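Local coordinates for iron-regulated outer membrane protein (Neisseria meningitidis, PDB 4B7O), which probably takes up iron, likely as a siderophore complex, across the outer membrane as a TonB-dependent transporter, at residues L143-S148 / I168-D173; F137-A142 / S269-Q274; D213-Y218 / S250-I255. One frame throughout, in Å; residues are numbered along the deposited sequence.

Contact 1. Residues L143-S148 / I168-D173; sequences LVKVVS and IAKTVD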
loop_
_atom_site.group_PDB
_atom_site.type_symbol
_atom_site.label_atom_id
_atom_site.label_comp_id
_atom_site.label_asym_id
_atom_site.label_seq_id
_atom_site.Cartn_x
_atom_site.Cartn_y
_atom_site.Cartn_z
ATOM N N LEU A 143 14.503 -0.647 1.172
ATOM C CA LEU A 143 14.489 -1.301 2.434
ATOM C C LEU A 143 13.995 -2.765 2.399
ATOM O O LEU A 143 14.266 -3.551 3.315
ATOM C CB LEU A 143 13.574 -0.482 3.341
ATOM C CG LEU A 143 14.040 0.940 3.724
ATOM C CD1 LEU A 143 12.896 1.609 4.458
ATOM C CD2 LEU A 143 15.292 0.936 4.585
ATOM N N VAL A 144 13.267 -3.131 1.358
ATOM C CA VAL A 144 12.558 -4.396 1.392
ATOM C C VAL A 144 13.369 -5.568 0.831
ATOM O O VAL A 144 14.258 -5.375 0.019
ATOM C CB VAL A 144 11.178 -4.266 0.728
ATOM C CG1 VAL A 144 10.525 -2.984 1.199
ATOM C CG2 VAL A 144 11.307 -4.274 -0.782
ATOM N N LYS A 145 13.060 -6.785 1.254
ATOM C CA LYS A 145 13.661 -7.950 0.626
ATOM C C LYS A 145 12.693 -8.667 -0.321
ATOM O O LYS A 145 13.100 -9.297 -1.284
ATOM C CB LYS A 145 14.207 -8.912 1.649
ATOM C CG LYS A 145 13.180 -9.618 2.491
ATOM C CD LYS A 145 13.767 -10.934 2.996
ATOM C CE LYS A 145 13.160 -11.329 4.331
ATOM N NZ LYS A 145 12.983 -12.801 4.442
ATOM N N VAL A 146 11.411 -8.523 -0.053
ATOM C CA VAL A 146 10.429 -9.254 -0.743
ATOM C C VAL A 146 9.177 -8.368 -0.723
ATOM O O VAL A 146 8.932 -7.698 0.276
ATOM C CB VAL A 146 10.267 -10.600 0.021
ATOM C CG1 VAL A 146 9.129 -10.611 1.016
ATOM C CG2 VAL A 146 10.114 -11.734 -0.933
ATOM N N VAL A 147 8.417 -8.324 -1.815
ATOM C CA VAL A 147 7.067 -7.704 -1.849
ATOM C C VAL A 147 6.057 -8.722 -2.390
ATOM O O VAL A 147 6.328 -9.345 -3.404
ATOM C CB VAL A 147 7.025 -6.516 -2.830
ATOM C CG1 VAL A 147 5.614 -5.910 -2.904
ATOM C CG2 VAL A 147 8.081 -5.481 -2.508
ATOM N N SER A 148 4.915 -8.897 -1.711
ATOM C CA SER A 148 3.828 -9.828 -2.125
ATOM C C SER A 148 2.487 -9.083 -2.260
ATOM O O SER A 148 2.404 -7.897 -1.885
ATOM C CB SER A 148 3.669 -10.981 -1.140
ATOM O OG SER A 148 4.831 -11.773 -1.052
ATOM N N ILE A 168 2.308 -6.378 0.717
ATOM C CA ILE A 168 2.922 -6.949 1.912
ATOM C C ILE A 168 4.383 -6.929 1.671
ATOM O O ILE A 168 4.837 -7.464 0.685
ATOM C CB ILE A 168 2.494 -8.404 2.079
ATOM C CG1 ILE A 168 1.015 -8.485 2.337
ATOM C CG2 ILE A 168 3.297 -9.142 3.154
ATOM C CD1 ILE A 168 0.735 -8.798 3.775
ATOM N N ALA A 169 5.141 -6.309 2.547
ATOM C CA ALA A 169 6.567 -6.254 2.291
ATOM C C ALA A 169 7.319 -6.742 3.523
ATOM O O ALA A 169 6.806 -6.681 4.630
ATOM C CB ALA A 169 6.966 -4.845 1.905
ATOM N N LYS A 170 8.502 -7.312 3.328
ATOM C CA LYS A 170 9.333 -7.667 4.446
ATOM C C LYS A 170 10.639 -6.970 4.234
ATOM O O LYS A 170 11.160 -6.936 3.091
ATOM C CB LYS A 170 9.585 -9.157 4.564
ATOM C CG LYS A 170 8.342 -10.014 4.680
ATOM C CD LYS A 170 8.802 -11.455 4.776
ATOM C CE LYS A 170 7.706 -12.393 4.421
ATOM N NZ LYS A 170 7.023 -12.743 5.698
ATOM N N THR A 171 11.186 -6.434 5.327
ATOM C CA THR A 171 12.400 -5.662 5.231
ATOM C C THR A 171 13.575 -6.628 5.000
ATOM O O THR A 171 13.479 -7.804 5.314
ATOM C CB THR A 171 12.593 -4.748 6.471
ATOM O OG1 THR A 171 12.605 -5.550 7.669
ATOM C CG2 THR A 171 11.465 -3.719 6.550
ATOM N N VAL A 172 14.665 -6.133 4.450
ATOM C CA VAL A 172 15.822 -6.978 4.209
ATOM C C VAL A 172 16.520 -7.410 5.516
ATOM O O VAL A 172 16.368 -6.779 6.567
ATOM C CB VAL A 172 16.781 -6.287 3.194
ATOM C CG1 VAL A 172 17.054 -4.877 3.623
ATOM C CG2 VAL A 172 18.086 -7.051 3.075
ATOM N N ASP A 173 17.245 -8.517 5.423
ATOM C CA ASP A 173 17.917 -9.239 6.506
ATOM C C ASP A 173 19.348 -9.418 6.063
ATOM O O ASP A 173 19.637 -9.477 4.872
ATOM C CB ASP A 173 17.375 -10.678 6.522
ATOM C CG ASP A 173 16.263 -10.849 7.449
ATOM O OD1 ASP A 173 15.728 -9.837 7.960
ATOM O OD2 ASP A 173 15.923 -12.005 7.708
#

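Contact 2. Residues F137-A142 / S269-Q274; sequences FIVDPA and SHMEDQ. Unlike the reference sequence in segment 269-274: E272 (reference Lys).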
loop_
_atom_site.group_PDB
_atom_site.type_symbol
_atom_site.label_atom_id
_atom_site.label_comp_id
_atom_site.label_asym_id
_atom_site.label_seq_id
_atom_site.Cartn_x
_atom_site.Cartn_y
_atom_site.Cartn_z
ATOM N N PHE A 137 1.286 6.888 2.864
ATOM C CA PHE A 137 2.742 6.698 2.670
ATOM C C PHE A 137 3.060 5.318 2.066
ATOM O O PHE A 137 2.626 4.283 2.616
ATOM C CB PHE A 137 3.477 6.839 4.024
ATOM C CG PHE A 137 4.957 7.073 3.882
ATOM C CD1 PHE A 137 5.863 5.990 3.688
ATOM C CD2 PHE A 137 5.475 8.376 3.925
ATOM C CE1 PHE A 137 7.237 6.223 3.519
ATOM C CE2 PHE A 137 6.839 8.603 3.760
ATOM C CZ PHE A 137 7.725 7.532 3.562
ATOM N N ILE A 138 3.827 5.296 0.971
ATOM C CA ILE A 138 4.237 4.048 0.381
ATOM C C ILE A 138 5.714 3.778 0.592
ATOM O O ILE A 138 6.546 4.584 0.212
ATOM C CB ILE A 138 3.987 4.008 -1.131
ATOM C CG1 ILE A 138 2.500 4.198 -1.428
ATOM C CG2 ILE A 138 4.436 2.650 -1.622
ATOM C CD1 ILE A 138 2.131 4.453 -2.888
ATOM N N VAL A 139 6.049 2.614 1.137
ATOM C CA VAL A 139 7.438 2.301 1.574
ATOM C C VAL A 139 8.476 2.270 0.435
ATOM O O VAL A 139 8.149 2.074 -0.728
ATOM C CB VAL A 139 7.489 0.944 2.304
ATOM C CG1 VAL A 139 7.329 -0.182 1.287
ATOM C CG2 VAL A 139 8.785 0.790 3.081
ATOM N N ASP A 140 9.732 2.460 0.782
ATOM C CA ASP A 140 10.742 2.625 -0.222
ATOM C C ASP A 140 11.381 1.244 -0.430
ATOM O O ASP A 140 11.876 0.636 0.499
ATOM C CB ASP A 140 11.723 3.681 0.282
ATOM C CG ASP A 140 13.041 3.661 -0.459
ATOM O OD1 ASP A 140 13.042 3.324 -1.661
ATOM O OD2 ASP A 140 14.097 3.940 0.176
ATOM N N PRO A 141 11.363 0.742 -1.652
ATOM C CA PRO A 141 11.881 -0.589 -2.000
ATOM C C PRO A 141 13.301 -0.837 -1.617
ATOM O O PRO A 141 13.729 -1.989 -1.505
ATOM C CB PRO A 141 11.771 -0.633 -3.537
ATOM C CG PRO A 141 11.559 0.799 -3.967
ATOM C CD PRO A 141 10.782 1.426 -2.821
ATOM N N ALA A 142 14.076 0.216 -1.462
ATOM C CA ALA A 142 15.433 0.018 -0.987
ATOM C C ALA A 142 15.494 -0.806 0.323
ATOM O O ALA A 142 16.402 -1.559 0.558
ATOM C CB ALA A 142 16.109 1.378 -0.795
ATOM N N SER A 269 13.958 -4.499 15.167
ATOM C CA SER A 269 14.345 -3.672 14.136
ATOM C C SER A 269 13.816 -2.263 14.231
ATOM O O SER A 269 12.659 -2.003 14.722
ATOM C CB SER A 269 13.898 -4.333 12.815
ATOM O OG SER A 269 12.537 -4.064 12.621
ATOM N N HIS A 270 14.630 -1.373 13.655
ATOM C CA HIS A 270 14.206 0.022 13.483
ATOM C C HIS A 270 14.371 0.609 12.120
ATOM O O HIS A 270 15.434 0.538 11.504
ATOM C CB HIS A 270 14.822 0.946 14.519
ATOM C CG HIS A 270 14.301 2.315 14.408
ATOM N ND1 HIS A 270 13.085 2.667 14.892
ATOM C CD2 HIS A 270 14.812 3.438 13.752
ATOM C CE1 HIS A 270 12.846 3.940 14.591
ATOM N NE2 HIS A 270 13.914 4.417 13.892
ATOM N N MET A 271 13.313 1.231 11.644
ATOM C CA MET A 271 13.306 1.726 10.292
ATOM C C MET A 271 12.749 3.151 10.202
ATOM O O MET A 271 11.730 3.430 10.839
ATOM C CB MET A 271 12.457 0.786 9.450
ATOM C CG MET A 271 11.878 1.382 8.204
ATOM S SD MET A 271 11.077 0.019 7.296
ATOM C CE MET A 271 9.558 0.890 6.838
ATOM N N GLU A 272 13.388 4.011 9.390
ATOM C CA GLU A 272 12.810 5.305 9.015
ATOM C C GLU A 272 12.817 5.530 7.532
ATOM O O GLU A 272 13.804 5.204 6.868
ATOM C CB GLU A 272 13.603 6.460 9.586
ATOM C CG GLU A 272 13.608 6.452 11.094
ATOM C CD GLU A 272 13.399 7.826 11.715
ATOM O OE1 GLU A 272 13.834 8.884 11.128
ATOM O OE2 GLU A 272 12.805 7.803 12.821
ATOM N N ASP A 273 11.763 6.150 7.034
ATOM C CA ASP A 273 11.608 6.447 5.629
ATOM C C ASP A 273 11.118 7.890 5.598
ATOM O O ASP A 273 10.072 8.199 6.155
ATOM C CB ASP A 273 10.553 5.522 5.043
ATOM C CG ASP A 273 10.591 5.456 3.529
ATOM O OD1 ASP A 273 10.944 6.437 2.843
ATOM O OD2 ASP A 273 10.245 4.388 2.999
ATOM N N GLN A 274 11.859 8.774 4.969
ATOM C CA GLN A 274 11.549 10.174 5.084
ATOM C C GLN A 274 11.586 10.913 3.763
ATOM O O GLN A 274 12.515 10.727 2.992
ATOM C CB GLN A 274 12.497 10.831 6.051
ATOM C CG GLN A 274 12.239 12.316 6.177
ATOM C CD GLN A 274 12.991 12.903 7.361
ATOM O OE1 GLN A 274 14.145 13.250 7.251
ATOM N NE2 GLN A 274 12.335 13.005 8.478
HETATM O O HOH W 1 9.061 5.750 0.604
#

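Contact 3. Residues D213-Y218 / S250-I255; sequences DGLFSY and SYLAKI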
loop_
_atom_site.group_PDB
_atom_site.type_symbol
_atom_site.label_atom_id
_atom_site.label_comp_id
_atom_site.label_asym_id
_atom_site.label_seq_id
_atom_site.Cartn_x
_atom_site.Cartn_y
_atom_site.Cartn_z
ATOM N N ASP A 213 22.725 -12.168 13.935
ATOM C CA ASP A 213 22.863 -11.510 12.641
ATOM C C ASP A 213 22.420 -10.059 12.736
ATOM O O ASP A 213 21.540 -9.680 13.534
ATOM C CB ASP A 213 22.093 -12.293 11.562
ATOM C CG ASP A 213 20.637 -12.445 11.916
ATOM O OD1 ASP A 213 20.247 -13.350 12.736
ATOM O OD2 ASP A 213 19.885 -11.598 11.397
ATOM N N GLY A 214 23.046 -9.234 11.943
ATOM C CA GLY A 214 22.683 -7.840 12.051
ATOM C C GLY A 214 22.869 -7.075 10.762
ATOM O O GLY A 214 23.679 -7.442 9.904
ATOM N N LEU A 215 22.130 -5.990 10.622
ATOM C CA LEU A 215 22.335 -5.218 9.458
ATOM C C LEU A 215 22.144 -3.742 9.750
ATOM O O LEU A 215 21.275 -3.378 10.519
ATOM C CB LEU A 215 21.405 -5.784 8.390
ATOM C CG LEU A 215 20.827 -5.012 7.250
ATOM C CD1 LEU A 215 20.430 -6.046 6.203
ATOM C CD2 LEU A 215 19.615 -4.285 7.748
ATOM N N PHE A 216 22.953 -2.893 9.133
ATOM C CA PHE A 216 22.575 -1.486 9.078
ATOM C C PHE A 216 22.571 -0.958 7.649
ATOM O O PHE A 216 23.542 -1.135 6.903
ATOM C CB PHE A 216 23.403 -0.609 10.029
ATOM C CG PHE A 216 23.101 0.841 9.898
ATOM C CD1 PHE A 216 21.986 1.388 10.535
ATOM C CD2 PHE A 216 23.889 1.667 9.079
ATOM C CE1 PHE A 216 21.668 2.752 10.387
ATOM C CE2 PHE A 216 23.579 3.022 8.918
ATOM C CZ PHE A 216 22.473 3.571 9.576
ATOM N N SER A 217 21.491 -0.297 7.277
ATOM C CA SER A 217 21.356 0.176 5.908
ATOM C C SER A 217 20.853 1.603 5.739
ATOM O O SER A 217 19.863 2.002 6.349
ATOM C CB SER A 217 20.430 -0.727 5.143
ATOM O OG SER A 217 21.054 -0.986 3.948
ATOM N N TYR A 218 21.509 2.339 4.845
ATOM C CA TYR A 218 21.187 3.708 4.584
ATOM C C TYR A 218 20.954 3.914 3.080
ATOM O O TYR A 218 21.719 3.400 2.261
ATOM C CB TYR A 218 22.363 4.589 5.037
ATOM C CG TYR A 218 22.119 6.034 4.695
ATOM C CD1 TYR A 218 21.163 6.792 5.407
ATOM C CD2 TYR A 218 22.797 6.644 3.647
ATOM C CE1 TYR A 218 20.907 8.117 5.084
ATOM C CE2 TYR A 218 22.554 7.982 3.329
ATOM C CZ TYR A 218 21.607 8.707 4.054
ATOM O OH TYR A 218 21.368 10.020 3.726
ATOM N N SER A 250 16.090 6.844 3.693
ATOM C CA SER A 250 15.641 5.761 4.503
ATOM C C SER A 250 16.826 5.086 5.117
ATOM O O SER A 250 17.893 5.050 4.512
ATOM C CB SER A 250 14.814 4.790 3.677
ATOM O OG SER A 250 15.575 4.263 2.613
ATOM N N TYR A 251 16.659 4.605 6.341
ATOM C CA TYR A 251 17.627 3.692 6.891
ATOM C C TYR A 251 16.945 2.567 7.664
ATOM O O TYR A 251 15.777 2.654 8.025
ATOM C CB TYR A 251 18.684 4.448 7.680
ATOM C CG TYR A 251 18.244 4.869 9.018
ATOM C CD1 TYR A 251 18.353 3.993 10.101
ATOM C CD2 TYR A 251 17.773 6.144 9.238
ATOM C CE1 TYR A 251 17.943 4.361 11.352
ATOM C CE2 TYR A 251 17.387 6.534 10.488
ATOM C CZ TYR A 251 17.469 5.632 11.541
ATOM O OH TYR A 251 17.045 5.986 12.806
ATOM N N LEU A 252 17.665 1.481 7.856
ATOM C CA LEU A 252 17.126 0.334 8.555
ATOM C C LEU A 252 18.212 -0.199 9.452
ATOM O O LEU A 252 19.336 -0.454 8.978
ATOM C CB LEU A 252 16.713 -0.734 7.551
ATOM C CG LEU A 252 16.258 -2.093 8.075
ATOM C CD1 LEU A 252 15.051 -2.049 9.014
ATOM C CD2 LEU A 252 15.965 -2.979 6.872
ATOM N N ALA A 253 17.903 -0.340 10.735
ATOM C CA ALA A 253 18.821 -1.075 11.614
ATOM C C ALA A 253 18.112 -2.321 12.171
ATOM O O ALA A 253 16.937 -2.262 12.640
ATOM C CB ALA A 253 19.334 -0.205 12.737
ATOM N N LYS A 254 18.792 -3.454 12.088
ATOM C CA LYS A 254 18.112 -4.681 12.415
ATOM C C LYS A 254 19.066 -5.619 13.144
ATOM O O LYS A 254 20.170 -5.874 12.648
ATOM C CB LYS A 254 17.599 -5.308 11.117
ATOM C CG LYS A 254 17.072 -6.709 11.231
ATOM C CD LYS A 254 16.382 -7.181 9.961
ATOM C CE LYS A 254 15.005 -6.555 9.799
ATOM N NZ LYS A 254 14.345 -7.108 8.579
ATOM N N ILE A 255 18.665 -6.149 14.306
ATOM C CA ILE A 255 19.481 -7.214 14.934
ATOM C C ILE A 255 18.657 -8.450 15.187
ATOM O O ILE A 255 17.462 -8.398 15.529
ATOM C CB ILE A 255 20.117 -6.800 16.274
ATOM C CG1 ILE A 255 19.319 -5.682 16.904
ATOM C CG2 ILE A 255 21.471 -6.187 16.083
ATOM C CD1 ILE A 255 18.431 -6.130 18.036
#

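Contact 1. Residues L143-S148 / I168-D173
K145 meets the 168-173 segment along nearly the whole length of its side chain. K145 CB rests on the backbone of V172, 3.6 Å from V172 CA. With chi1 at 69°, K145 CG sits between the backbone N and the carbonyl carbon, which brings it within 3.4 Å of both K170 O and T171 O. K145 CD runs on past T171 O, and K145 CE stays near that same oxygen while brushing K170 CB. K145 NZ ends 4.5 Å from D173 OD2, too far for a salt bridge, although the opposite charges probably attract weakly; D173 has its firm partner in K254, through OD1. The backbone is bonded at the same place. The N-H of K145 gives a nearly straight bond to K170 O (170° at the hydrogen), while K170 N bonds to V146 O. K145 and V146 thus both face K170, the signature of a classic beta bulge, set in the antiparallel pairing of strands 144-150 and 166-171 in the plug's mixed four-stranded sheet. Within the bulge, V146 CG1 runs alongside the K170 chain, 3.8 Å from K170 CG and still near its CE. Further along, S148 and I168 form a hydrogen-bonded pair that exchanges two bonds, S148 N to I168 O and I168 N to S148 O, while the hydroxyl of S148 turns to the backbone of N70 on strand 67-73.

Contact 2. Residues F137-A142 / S269-Q274
F137 and D273 cross obliquely, with the phenyl ring and the carboxylate turned almost perpendicular, their planes 80° apart. The acid comes to the edge of the ring rather than over a face: D273 CG lies in the ring plane, 3.4 Å from F137 CE1, and D273 OD1 sits 3.5 Å from F137 CZ. Both side chains are extended toward each other, CG being anti to the backbone N in F137 (chi1 -163°) and likewise in D273. V139 presents its CG2 branch at about a right angle to M271, V139 CG2 touching M271 CE at 3.8 Å, and the same branch flanks D273 OD2. That oxygen reaches past the ring to the loop backbone, where D140 N gives D273 OD2 a weak, bent hydrogen bond of 3.0 Å (125° at the hydrogen). A water that can donate to I138 O makes at most a weak bond to D273 OD2, a tentative link. Here the plug loop 137-142 meets barrel strand 264-276, the plug-in-barrel arrangement of TonB-dependent receptors. D140 turns its own carboxylate to other donors, OD2 to S250 of the preceding barrel strand 246-259 and OD1, weakly, to A142 N. The buried D273 carboxylate thus has little firm bonding from the loop, though the ring-edge hydrogens of F137 would probably favour a negative charge; D140 OD2, 4.8 Å from D273 OD2, would probably raise the cost of ionising both acids.

Contact 3. Residues D213-Y218 / S250-I255
The F216 ring has the methyl of A253 at its edge, in the ring plane, with A253 CB 3.8 Å from F216 CD1, while the carbonyl oxygen of L252 approaches the same ring obliquely, as does Y251. F216 and Y251 form an oblique aromatic pair, with centroids 5.8 Å apart, planes at 41°, and the closest touch between F216 CE1 and Y251 CD1 at 3.6 Å. A chi1 of 78° sets the Y251 ring where F216 can meet it. At the edge of the Y218 ring sits Y251 CB, with the two tyrosine side chains crossing at about a right angle. The other side of the strands carries L215, S217, L252 and K254. L215 CD2 packs 4.0 Å from L252 CD2, and these two leucines also touch V172 of the plug, marking this side as the barrel interior; the aromatic side is the outward one. Between the faces, antiparallel strands 212-223 and 246-259 of the transmembrane barrel are joined in hydrogen-bonded pairs. L215 N bonds to K254 O at 2.8 Å and K254 N returns to L215 O; S217 N bonds to L252 O. K254 sends its ammonium inward to T171, V172 O and D173 of the plug. The chemistry thus divides by side: outward rings and methyls are consistent with a surface facing the membrane, while a buried lysine, paired with D173 and plug oxygens, probably keeps its charge.

The three contacts sit close together where the plug meets the barrel, their centres 10 to 13 Å apart. Contact 1 lies within the plug sheet, contact 3 within the barrel wall, and contact 2 spans the two. Along the chain, contact 1 closes before contact 3 opens, and both are nested inside the long loop closed by contact 2. Contacts 2 and 3 share the barrel wall, since strands 246-259 and 264-276 are neighbours. M271 of contact 2 packs against L143 and T171 of contact 1, and K254 NZ of contact 3 lies 2.5 Å from T171 OG1, a probable hydrogen bond. The plug is thereby fastened to adjoining barrel strands by both polar and apolar links.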